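Local coordinates for uncharacterized protein (Thermus thermophilus HB8, PDB 4WVA) that hydrolyses mannosylglycerate, and very likely glucosylglycerate too, to the free sugar and glycerate, as a GH63 glycoside hydrolase built on an (alpha/alpha)6-barrel, at residues Gly26-Gln31 with Glu196-Lys201; Ala169-Leu174 with Tyr349-Val354; Pro183-Arg188 with Asp203-Leu208. One frame throughout, in Å; residues are numbered along the deposited sequence.

Interaction 1: residues Gly26-Gln31 with Glu196-Lys201; sequences GLYPYQ and EERPRK
Arg-198 reaches Tyr-28 with the far end of a long side chain, a worked example of two loops distant in sequence meeting at what is probably the substrate pocket. Their backbones stay well apart: Leu-27 CA and Arg-198 CA, the nearest pair, are 11.7 Å from each other. The 3-10 turn at Glu-196 and Glu-197 leads into the contact. At Arg-198 the chain sets off beside the backbone N and then bends at both chi2 (-69°) and chi3, which brings NH1 to the phenol oxygen, with ring and guanidinium planes 56° apart. NH1 donates to Tyr-28 OH at 2.9 Å, with a moderately bent N-H...O angle of 144°. The hydroxyl lies near the guanidinium plane, at its edge, while Leu-27 CD1 sits over one face, 4.5 Å from NH1. The other guanidinium nitrogens are also engaged, NE in a salt bridge with Asp-189 and NH2 with Tyr-204 OH. Tyr-28 OH further bonds Glu-393, the probable proton acceptor, and the amine of a bound Tris molecule, consistent with substrate-binding roles for both Tyr-28 and Arg-198. Next, Pro-199 packs on Tyr-204 and Tyr-207, and Arg-200 takes the N-cap position. Lys-201 then opens helix 201-216, so the arginine projects from the loop just ahead of that helix, whereas Tyr-28 comes from the loop between helix 4-15 and strand 31-32.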
loop_
_atom_site.group_PDB
_atom_site.type_symbol
_atom_site.label_atom_id
_atom_site.label_comp_id
_atom_site.label_asym_id
_atom_site.label_seq_id
_atom_site.Cartn_x
_atom_site.Cartn_y
_atom_site.Cartn_z
ATOM N N GLY A 26 31.284 -30.923 8.309
ATOM C CA GLY A 26 31.644 -31.063 9.720
ATOM C C GLY A 26 30.806 -30.198 10.638
ATOM O O GLY A 26 30.106 -30.710 11.528
ATOM N N LEU A 27 30.880 -28.883 10.426
ATOM C CA LEU A 27 30.209 -27.888 11.270
ATOM C C LEU A 27 28.681 -28.018 11.248
ATOM O O LEU A 27 28.001 -27.943 12.296
ATOM C CB LEU A 27 30.638 -26.474 10.808
ATOM C CG LEU A 27 29.974 -25.263 11.475
ATOM C CD1 LEU A 27 30.168 -25.229 12.989
ATOM C CD2 LEU A 27 30.508 -23.969 10.869
ATOM N N TYR A 28 28.145 -28.198 10.044
ATOM C CA TYR A 28 26.714 -28.287 9.826
ATOM C C TYR A 28 26.384 -29.504 8.969
ATOM O O TYR A 28 26.036 -29.382 7.796
ATOM C CB TYR A 28 26.237 -27.017 9.131
ATOM C CG TYR A 28 26.464 -25.721 9.867
ATOM C CD1 TYR A 28 25.975 -25.513 11.148
ATOM C CD2 TYR A 28 27.136 -24.669 9.248
ATOM C CE1 TYR A 28 26.152 -24.313 11.803
ATOM C CE2 TYR A 28 27.321 -23.465 9.889
ATOM C CZ TYR A 28 26.855 -23.292 11.178
ATOM O OH TYR A 28 26.988 -22.079 11.794
ATOM N N PRO A 29 26.471 -30.707 9.562
ATOM C CA PRO A 29 26.484 -31.957 8.787
ATOM C C PRO A 29 25.091 -32.545 8.526
ATOM O O PRO A 29 24.899 -33.774 8.496
ATOM C CB PRO A 29 27.338 -32.865 9.682
ATOM C CG PRO A 29 26.918 -32.452 11.054
ATOM C CD PRO A 29 26.744 -30.947 10.991
ATOM N N TYR A 30 24.106 -31.668 8.307
ATOM C CA TYR A 30 22.731 -32.075 8.128
ATOM C C TYR A 30 22.117 -31.094 7.141
ATOM O O TYR A 30 22.843 -30.268 6.542
ATOM C CB TYR A 30 21.939 -32.025 9.454
ATOM C CG TYR A 30 22.477 -32.878 10.577
ATOM C CD1 TYR A 30 22.411 -34.264 10.493
ATOM C CD2 TYR A 30 23.011 -32.305 11.730
ATOM C CE1 TYR A 30 22.885 -35.061 11.527
ATOM C CE2 TYR A 30 23.488 -33.109 12.769
ATOM C CZ TYR A 30 23.419 -34.485 12.641
ATOM O OH TYR A 30 23.879 -35.321 13.662
ATOM N N GLN A 31 20.811 -31.199 6.934
ATOM C CA GLN A 31 20.082 -30.240 6.090
ATOM C C GLN A 31 19.408 -29.145 6.926
ATOM O O GLN A 31 18.642 -29.436 7.846
ATOM C CB GLN A 31 19.041 -30.953 5.231
ATOM C CG GLN A 31 18.218 -30.022 4.341
ATOM C CD GLN A 31 17.401 -30.696 3.252
ATOM O OE1 GLN A 31 17.206 -30.125 2.156
ATOM N NE2 GLN A 31 16.872 -31.869 3.536
ATOM N N GLU A 196 35.793 -17.402 19.436
ATOM C CA GLU A 196 35.658 -15.947 19.327
ATOM C C GLU A 196 34.701 -15.547 18.189
ATOM O O GLU A 196 34.216 -14.417 18.155
ATOM C CB GLU A 196 37.015 -15.271 19.118
ATOM C CG GLU A 196 37.938 -15.324 20.333
ATOM C CD GLU A 196 39.249 -14.576 20.120
ATOM O OE1 GLU A 196 39.239 -13.497 19.485
ATOM O OE2 GLU A 196 40.303 -15.062 20.597
ATOM N N GLU A 197 34.434 -16.487 17.273
ATOM C CA GLU A 197 33.567 -16.226 16.119
ATOM C C GLU A 197 32.183 -16.835 16.299
ATOM O O GLU A 197 31.340 -16.754 15.399
ATOM C CB GLU A 197 34.231 -16.786 14.854
ATOM C CG GLU A 197 35.510 -16.050 14.490
ATOM C CD GLU A 197 36.333 -16.746 13.420
ATOM O OE1 GLU A 197 35.830 -17.631 12.721
ATOM O OE2 GLU A 197 37.515 -16.362 13.264
ATOM N N ARG A 198 31.933 -17.420 17.461
ATOM C CA ARG A 198 30.703 -18.156 17.755
ATOM C C ARG A 198 29.930 -17.569 18.942
ATOM O O ARG A 198 30.468 -16.752 19.699
ATOM C CB ARG A 198 31.067 -19.607 18.080
ATOM C CG ARG A 198 31.665 -20.373 16.907
ATOM C CD ARG A 198 30.644 -20.640 15.793
ATOM N NE ARG A 198 29.511 -21.447 16.261
ATOM C CZ ARG A 198 28.447 -21.757 15.518
ATOM N NH1 ARG A 198 28.380 -21.328 14.262
ATOM N NH2 ARG A 198 27.457 -22.493 16.029
ATOM N N PRO A 199 28.659 -17.998 19.116
ATOM C CA PRO A 199 27.949 -17.588 20.329
ATOM C C PRO A 199 28.716 -18.025 21.568
ATOM O O PRO A 199 29.416 -19.037 21.531
ATOM C CB PRO A 199 26.620 -18.351 20.247
ATOM C CG PRO A 199 26.440 -18.651 18.796
ATOM C CD PRO A 199 27.835 -18.901 18.287
ATOM N N ARG A 200 28.585 -17.243 22.630
ATOM C CA ARG A 200 29.265 -17.539 23.893
ATOM C C ARG A 200 28.577 -18.629 24.692
ATOM O O ARG A 200 27.474 -19.062 24.379
ATOM C CB ARG A 200 29.343 -16.277 24.724
ATOM C CG ARG A 200 30.178 -15.199 24.086
ATOM C CD ARG A 200 30.224 -13.981 24.975
ATOM N NE ARG A 200 30.710 -12.793 24.272
ATOM C CZ ARG A 200 31.859 -12.167 24.508
ATOM N NH1 ARG A 200 32.690 -12.593 25.454
ATOM N NH2 ARG A 200 32.175 -11.083 23.805
ATOM N N LYS A 201 29.236 -19.074 25.758
ATOM C CA LYS A 201 28.630 -20.053 26.645
ATOM C C LYS A 201 27.245 -19.626 27.155
ATOM O O LYS A 201 26.327 -20.438 27.239
ATOM C CB LYS A 201 29.551 -20.303 27.848
ATOM C CG LYS A 201 28.916 -21.195 28.900
ATOM C CD LYS A 201 29.890 -21.498 30.030
ATOM C CE LYS A 201 29.293 -22.481 31.026
ATOM N NZ LYS A 201 28.084 -21.936 31.703
#

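Interaction 2: residues Ala169-Leu174 with Tyr349-Val354; sequences AWDKPL and YWRGPV
Asp-171 and Arg-351 form an end-on, two-pronged salt bridge, a textbook case of a carboxylate and a guanidinium matched in shape. Approaching from opposite directions, the two groups lie nearly coplanar, their planes 11° apart. Arg-351 NH1 gives a hydrogen to Asp-171 OD1 at 2.8 Å, and the bond from Arg-351 NH2 to Asp-171 OD2, also 2.8 Å, is almost straight at 175°. Each oxygen is met through its syn lone pair, so the pair of parallel bonds fixes the rotation of both groups. Two of the arginine's nitrogens have further partners: NH1 has a second acceptor in the carbonyl of Asn-166, and NE makes a salt bridge with Glu-345. The chain of Arg-351 runs extended through chi2, then turns at chi3 (71°), which carries the NH1-NH2 end to the aspartate. Placed between two carboxylates, the arginine would be expected to favour the ionised form of both Asp-171 and Glu-345. Just before it in the chain come Tyr-349 and Trp-350, probable substrate-binding residues, and the bond from Trp-350 NE1 to a bound Tris molecule places this loop at the site. The bridge thus ties the start of the short helix 171-175 to the loop that runs from helix 313-327 to helix 356-368.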
loop_
_atom_site.group_PDB
_atom_site.type_symbol
_atom_site.label_atom_id
_atom_site.label_comp_id
_atom_site.label_asym_id
_atom_site.label_seq_id
_atom_site.Cartn_x
_atom_site.Cartn_y
_atom_site.Cartn_z
ATOM N N ALA A 169 19.959 -8.111 19.039
ATOM C CA ALA A 169 18.527 -7.929 19.302
ATOM C C ALA A 169 17.983 -8.908 20.339
ATOM O O ALA A 169 17.081 -8.558 21.111
ATOM C CB ALA A 169 17.726 -8.036 18.002
ATOM N N TRP A 170 18.543 -10.119 20.410
ATOM C CA TRP A 170 18.008 -11.147 21.309
ATOM C C TRP A 170 18.595 -11.118 22.740
ATOM O O TRP A 170 18.144 -11.895 23.591
ATOM C CB TRP A 170 18.202 -12.555 20.725
ATOM C CG TRP A 170 17.916 -12.702 19.237
ATOM C CD1 TRP A 170 18.582 -13.501 18.372
ATOM C CD2 TRP A 170 16.905 -12.026 18.469
ATOM N NE1 TRP A 170 18.054 -13.386 17.105
ATOM C CE2 TRP A 170 17.029 -12.478 17.136
ATOM C CE3 TRP A 170 15.916 -11.072 18.774
ATOM C CZ2 TRP A 170 16.232 -11.989 16.104
ATOM C CZ3 TRP A 170 15.130 -10.592 17.748
ATOM C CH2 TRP A 170 15.286 -11.057 16.434
ATOM N N ASP A 171 19.546 -10.224 23.009
ATOM C CA ASP A 171 20.232 -10.188 24.332
ATOM C C ASP A 171 19.253 -10.011 25.494
ATOM O O ASP A 171 19.172 -10.869 26.373
ATOM C CB ASP A 171 21.297 -9.093 24.400
ATOM C CG ASP A 171 22.537 -9.384 23.562
ATOM O OD1 ASP A 171 22.633 -10.453 22.890
ATOM O OD2 ASP A 171 23.433 -8.501 23.575
ATOM N N LYS A 172 18.483 -8.925 25.497
ATOM C CA LYS A 172 17.496 -8.720 26.578
ATOM C C LYS A 172 16.414 -9.799 26.663
ATOM O O LYS A 172 16.152 -10.325 27.744
ATOM C CB LYS A 172 16.900 -7.314 26.520
ATOM C CG LYS A 172 17.932 -6.226 26.709
ATOM C CD LYS A 172 17.303 -4.882 27.065
ATOM C CE LYS A 172 18.358 -3.788 27.088
ATOM N NZ LYS A 172 17.792 -2.454 27.452
ATOM N N PRO A 173 15.790 -10.182 25.527
ATOM C CA PRO A 173 14.852 -11.294 25.629
ATOM C C PRO A 173 15.489 -12.574 26.214
ATOM O O PRO A 173 14.868 -13.268 27.009
ATOM C CB PRO A 173 14.408 -11.514 24.183
ATOM C CG PRO A 173 14.577 -10.174 23.529
ATOM C CD PRO A 173 15.720 -9.491 24.220
ATOM N N LEU A 174 16.720 -12.869 25.819
ATOM C CA LEU A 174 17.373 -14.093 26.282
ATOM C C LEU A 174 17.750 -14.035 27.751
ATOM O O LEU A 174 17.861 -15.082 28.387
ATOM C CB LEU A 174 18.620 -14.391 25.474
ATOM C CG LEU A 174 18.328 -15.136 24.197
ATOM C CD1 LEU A 174 19.572 -15.059 23.326
ATOM C CD2 LEU A 174 17.906 -16.586 24.450
ATOM N N TYR A 349 29.938 -13.714 14.485
ATOM C CA TYR A 349 28.726 -14.373 14.003
ATOM C C TYR A 349 27.709 -13.324 13.528
ATOM O O TYR A 349 27.948 -12.691 12.506
ATOM C CB TYR A 349 28.192 -15.330 15.090
ATOM C CG TYR A 349 27.367 -16.523 14.648
ATOM C CD1 TYR A 349 27.573 -17.158 13.427
ATOM C CD2 TYR A 349 26.435 -17.085 15.504
ATOM C CE1 TYR A 349 26.840 -18.282 13.062
ATOM C CE2 TYR A 349 25.708 -18.197 15.149
ATOM C CZ TYR A 349 25.898 -18.792 13.922
ATOM O OH TYR A 349 25.163 -19.917 13.572
ATOM N N TRP A 350 26.596 -13.148 14.247
ATOM C CA TRP A 350 25.575 -12.150 13.857
ATOM C C TRP A 350 25.649 -10.810 14.582
ATOM O O TRP A 350 24.701 -10.033 14.552
ATOM C CB TRP A 350 24.184 -12.790 14.005
ATOM C CG TRP A 350 23.927 -13.858 13.009
ATOM C CD1 TRP A 350 24.083 -15.181 13.179
ATOM C CD2 TRP A 350 23.462 -13.676 11.668
ATOM N NE1 TRP A 350 23.749 -15.862 12.038
ATOM C CE2 TRP A 350 23.359 -14.954 11.090
ATOM C CE3 TRP A 350 23.111 -12.558 10.910
ATOM C CZ2 TRP A 350 22.930 -15.149 9.784
ATOM C CZ3 TRP A 350 22.705 -12.752 9.598
ATOM C CH2 TRP A 350 22.602 -14.031 9.056
ATOM N N ARG A 351 26.795 -10.501 15.191
ATOM C CA ARG A 351 26.957 -9.281 15.947
ATOM C C ARG A 351 27.846 -8.255 15.237
ATOM O O ARG A 351 28.412 -7.380 15.875
ATOM C CB ARG A 351 27.513 -9.632 17.342
ATOM C CG ARG A 351 26.655 -10.674 18.040
ATOM C CD ARG A 351 27.145 -10.987 19.435
ATOM N NE ARG A 351 26.924 -9.912 20.392
ATOM C CZ ARG A 351 25.827 -9.744 21.132
ATOM N NH1 ARG A 351 24.769 -10.544 21.008
ATOM N NH2 ARG A 351 25.797 -8.746 22.021
ATOM N N GLY A 352 27.945 -8.339 13.908
ATOM C CA GLY A 352 28.801 -7.412 13.153
ATOM C C GLY A 352 29.258 -7.901 11.783
ATOM O O GLY A 352 29.276 -7.124 10.820
ATOM N N PRO A 353 29.661 -9.177 11.681
ATOM C CA PRO A 353 30.110 -9.682 10.385
ATOM C C PRO A 353 29.104 -9.542 9.222
ATOM O O PRO A 353 27.896 -9.465 9.439
ATOM C CB PRO A 353 30.378 -11.153 10.670
ATOM C CG PRO A 353 30.825 -11.154 12.081
ATOM C CD PRO A 353 29.896 -10.172 12.751
ATOM N N VAL A 354 29.661 -9.495 8.012
ATOM C CA VAL A 354 28.930 -9.444 6.747
ATOM C C VAL A 354 28.538 -10.854 6.335
ATOM O O VAL A 354 29.344 -11.801 6.380
ATOM C CB VAL A 354 29.791 -8.810 5.621
ATOM C CG1 VAL A 354 29.096 -8.887 4.262
ATOM C CG2 VAL A 354 30.125 -7.347 5.925
#

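Interaction 3: residues Pro183-Arg188 with Asp203-Leu208; sequences PPYERR and DYDRYL
Two aromatic residues, Tyr-185 and Tyr-204, divide the contact between them, one by hydrogen bonding and one by stacking. In the stack, the guanidinium of Arg-187 lies flat on the Tyr-204 ring, centres 3.7 Å apart and planes at 10°, a cation-pi interaction. Turned twice along its chain (chi2 -85°, chi3 -69°), the arginine lies back across the ring, where its CD adds a CH-pi contact to the same face; Tyr-207 CD2 lies over the rim of the opposite face. Among polar interactions, Tyr-185 OH donates to Asp-205 OD1 at 2.6 Å, a short bond that arrives on the anti side of the carboxylate and out of its plane. Lys-201 holds the other oxygen, OD2, in a salt bridge. Arg-187 NE is paired with Asp-189, and its NH2 bonds Pro-199 O. Apolar packing is slight: Tyr-185 CZ approaches Tyr-204 CB to 4.1 Å, the two side chains crossing at about a right angle. The cation-pi stack and the hydrogen bond together join the loop ahead of helix 201-216 to the start of that helix, within the (alpha/alpha)6-barrel, with Tyr-204 as second shell behind its partner Arg-198, a probable substrate-binding residue.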
loop_
_atom_site.group_PDB
_atom_site.type_symbol
_atom_site.label_atom_id
_atom_site.label_comp_id
_atom_site.label_asym_id
_atom_site.label_seq_id
_atom_site.Cartn_x
_atom_site.Cartn_y
_atom_site.Cartn_z
ATOM N N PRO A 183 22.047 -28.948 33.099
ATOM C CA PRO A 183 23.172 -29.874 33.118
ATOM C C PRO A 183 24.275 -29.432 32.155
ATOM O O PRO A 183 23.980 -28.780 31.149
ATOM C CB PRO A 183 22.555 -31.192 32.637
ATOM C CG PRO A 183 21.363 -30.807 31.840
ATOM C CD PRO A 183 20.857 -29.524 32.445
ATOM N N PRO A 184 25.539 -29.791 32.447
ATOM C CA PRO A 184 26.567 -29.507 31.448
ATOM C C PRO A 184 26.297 -30.264 30.164
ATOM O O PRO A 184 25.615 -31.274 30.165
ATOM C CB PRO A 184 27.882 -29.967 32.108
ATOM C CG PRO A 184 27.483 -30.784 33.293
ATOM C CD PRO A 184 26.088 -30.371 33.684
ATOM N N TYR A 185 26.808 -29.737 29.065
ATOM C CA TYR A 185 26.620 -30.340 27.754
ATOM C C TYR A 185 27.919 -30.115 27.028
ATOM O O TYR A 185 28.767 -29.370 27.502
ATOM C CB TYR A 185 25.459 -29.677 26.984
ATOM C CG TYR A 185 25.577 -28.179 26.953
ATOM C CD1 TYR A 185 24.965 -27.396 27.923
ATOM C CD2 TYR A 185 26.354 -27.541 25.980
ATOM C CE1 TYR A 185 25.106 -26.019 27.922
ATOM C CE2 TYR A 185 26.500 -26.171 25.969
ATOM C CZ TYR A 185 25.871 -25.414 26.939
ATOM O OH TYR A 185 26.034 -24.059 26.934
ATOM N N GLU A 186 28.062 -30.747 25.871
ATOM C CA GLU A 186 29.320 -30.745 25.150
ATOM C C GLU A 186 29.186 -30.037 23.799
ATOM O O GLU A 186 28.623 -30.605 22.871
ATOM C CB GLU A 186 29.777 -32.197 24.937
ATOM C CG GLU A 186 30.224 -32.924 26.209
ATOM C CD GLU A 186 29.076 -33.491 27.023
ATOM O OE1 GLU A 186 28.320 -34.346 26.496
ATOM O OE2 GLU A 186 28.942 -33.092 28.204
ATOM N N ARG A 187 29.730 -28.826 23.698
ATOM C CA ARG A 187 29.759 -28.070 22.429
ATOM C C ARG A 187 30.565 -28.833 21.376
ATOM O O ARG A 187 31.602 -29.411 21.694
ATOM C CB ARG A 187 30.411 -26.692 22.602
ATOM C CG ARG A 187 29.708 -25.698 23.534
ATOM C CD ARG A 187 28.595 -24.912 22.845
ATOM N NE ARG A 187 29.094 -23.967 21.842
ATOM C CZ ARG A 187 29.373 -22.678 22.034
ATOM N NH1 ARG A 187 29.232 -22.097 23.220
ATOM N NH2 ARG A 187 29.798 -21.949 21.015
ATOM N N ARG A 188 30.092 -28.823 20.127
ATOM C CA ARG A 188 30.804 -29.445 19.011
ATOM C C ARG A 188 31.178 -28.442 17.905
ATOM O O ARG A 188 32.013 -28.758 17.070
ATOM C CB ARG A 188 29.996 -30.586 18.383
ATOM C CG ARG A 188 29.496 -31.672 19.338
ATOM C CD ARG A 188 30.599 -32.583 19.858
ATOM N NE ARG A 188 31.102 -33.607 18.920
ATOM C CZ ARG A 188 30.622 -34.851 18.768
ATOM N NH1 ARG A 188 29.557 -35.277 19.440
ATOM N NH2 ARG A 188 31.213 -35.692 17.908
ATOM N N ASP A 203 25.088 -17.690 25.851
ATOM C CA ASP A 203 24.112 -17.863 24.763
ATOM C C ASP A 203 23.663 -19.312 24.640
ATOM O O ASP A 203 22.466 -19.619 24.711
ATOM C CB ASP A 203 24.704 -17.421 23.423
ATOM C CG ASP A 203 25.125 -15.988 23.419
ATOM O OD1 ASP A 203 24.279 -15.119 23.643
ATOM O OD2 ASP A 203 26.307 -15.728 23.197
ATOM N N TYR A 204 24.616 -20.228 24.468
ATOM C CA TYR A 204 24.255 -21.632 24.357
ATOM C C TYR A 204 23.495 -22.172 25.563
ATOM O O TYR A 204 22.595 -22.975 25.403
ATOM C CB TYR A 204 25.461 -22.524 24.057
ATOM C CG TYR A 204 25.614 -22.829 22.583
ATOM C CD1 TYR A 204 25.191 -24.036 22.041
ATOM C CD2 TYR A 204 26.207 -21.909 21.746
ATOM C CE1 TYR A 204 25.348 -24.297 20.681
ATOM C CE2 TYR A 204 26.360 -22.153 20.396
ATOM C CZ TYR A 204 25.949 -23.342 19.869
ATOM O OH TYR A 204 26.126 -23.565 18.514
ATOM N N ASP A 205 23.847 -21.724 26.768
ATOM C CA ASP A 205 23.117 -22.162 27.956
ATOM C C ASP A 205 21.622 -21.896 27.805
ATOM O O ASP A 205 20.782 -22.749 28.096
ATOM C CB ASP A 205 23.633 -21.431 29.198
ATOM C CG ASP A 205 24.967 -21.974 29.699
ATOM O OD1 ASP A 205 25.426 -23.037 29.222
ATOM O OD2 ASP A 205 25.560 -21.315 30.581
ATOM N N ARG A 206 21.309 -20.707 27.301
ATOM C CA ARG A 206 19.927 -20.275 27.115
ATOM C C ARG A 206 19.281 -20.913 25.875
ATOM O O ARG A 206 18.119 -21.282 25.922
ATOM C CB ARG A 206 19.873 -18.744 27.133
ATOM C CG ARG A 206 20.223 -18.200 28.520
ATOM C CD ARG A 206 20.614 -16.744 28.567
ATOM N NE ARG A 206 20.787 -16.347 29.964
ATOM C CZ ARG A 206 21.872 -16.609 30.695
ATOM N NH1 ARG A 206 22.922 -17.225 30.160
ATOM N NH2 ARG A 206 21.910 -16.244 31.984
ATOM N N TYR A 207 20.037 -21.108 24.789
ATOM C CA TYR A 207 19.548 -21.905 23.664
ATOM C C TYR A 207 19.063 -23.296 24.130
ATOM O O TYR A 207 18.005 -23.776 23.720
ATOM C CB TYR A 207 20.609 -22.087 22.540
ATOM C CG TYR A 207 21.237 -20.837 21.925
ATOM C CD1 TYR A 207 20.650 -19.570 22.042
ATOM C CD2 TYR A 207 22.426 -20.933 21.175
ATOM C CE1 TYR A 207 21.243 -18.445 21.479
ATOM C CE2 TYR A 207 23.027 -19.812 20.620
ATOM C CZ TYR A 207 22.432 -18.568 20.765
ATOM O OH TYR A 207 23.039 -17.461 20.209
ATOM N N LEU A 208 19.873 -23.956 24.966
ATOM C CA LEU A 208 19.561 -25.309 25.421
ATOM C C LEU A 208 18.429 -25.332 26.441
ATOM O O LEU A 208 17.558 -26.196 26.384
ATOM C CB LEU A 208 20.824 -26.028 25.943
ATOM C CG LEU A 208 21.578 -26.842 24.882
ATOM C CD1 LEU A 208 20.768 -28.059 24.465
ATOM C CD2 LEU A 208 21.936 -26.018 23.659
#

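Interaction 1 is at the site, and the 349-354 segment of interaction 2 brings Tyr-349 to it: Tyr-28 OH packs 3.3 Å from Tyr-349 OH, and Arg-198 NH1 lies 3.6 Å from Tyr-349 CZ in a cation-pi contact. Both tyrosine hydroxyls bond the amine of the Tris molecule. Interaction 3, centred about 12 Å from interaction 1, lies behind it as second shell, Tyr-204 OH bonding Arg-198 NH2 at 3.0 Å, and Asp-189 pairs with both Arg-187 and Arg-198. The centres of interactions 2 and 3 are about 17 Å apart, yet Leu-174 O meets Arg-206 CD at 3.2 Å. The nearest atoms of the Arg-351 and Asp-165 side chains are about 9 Å apart, which puts the salt bridge outside the catalytic centre.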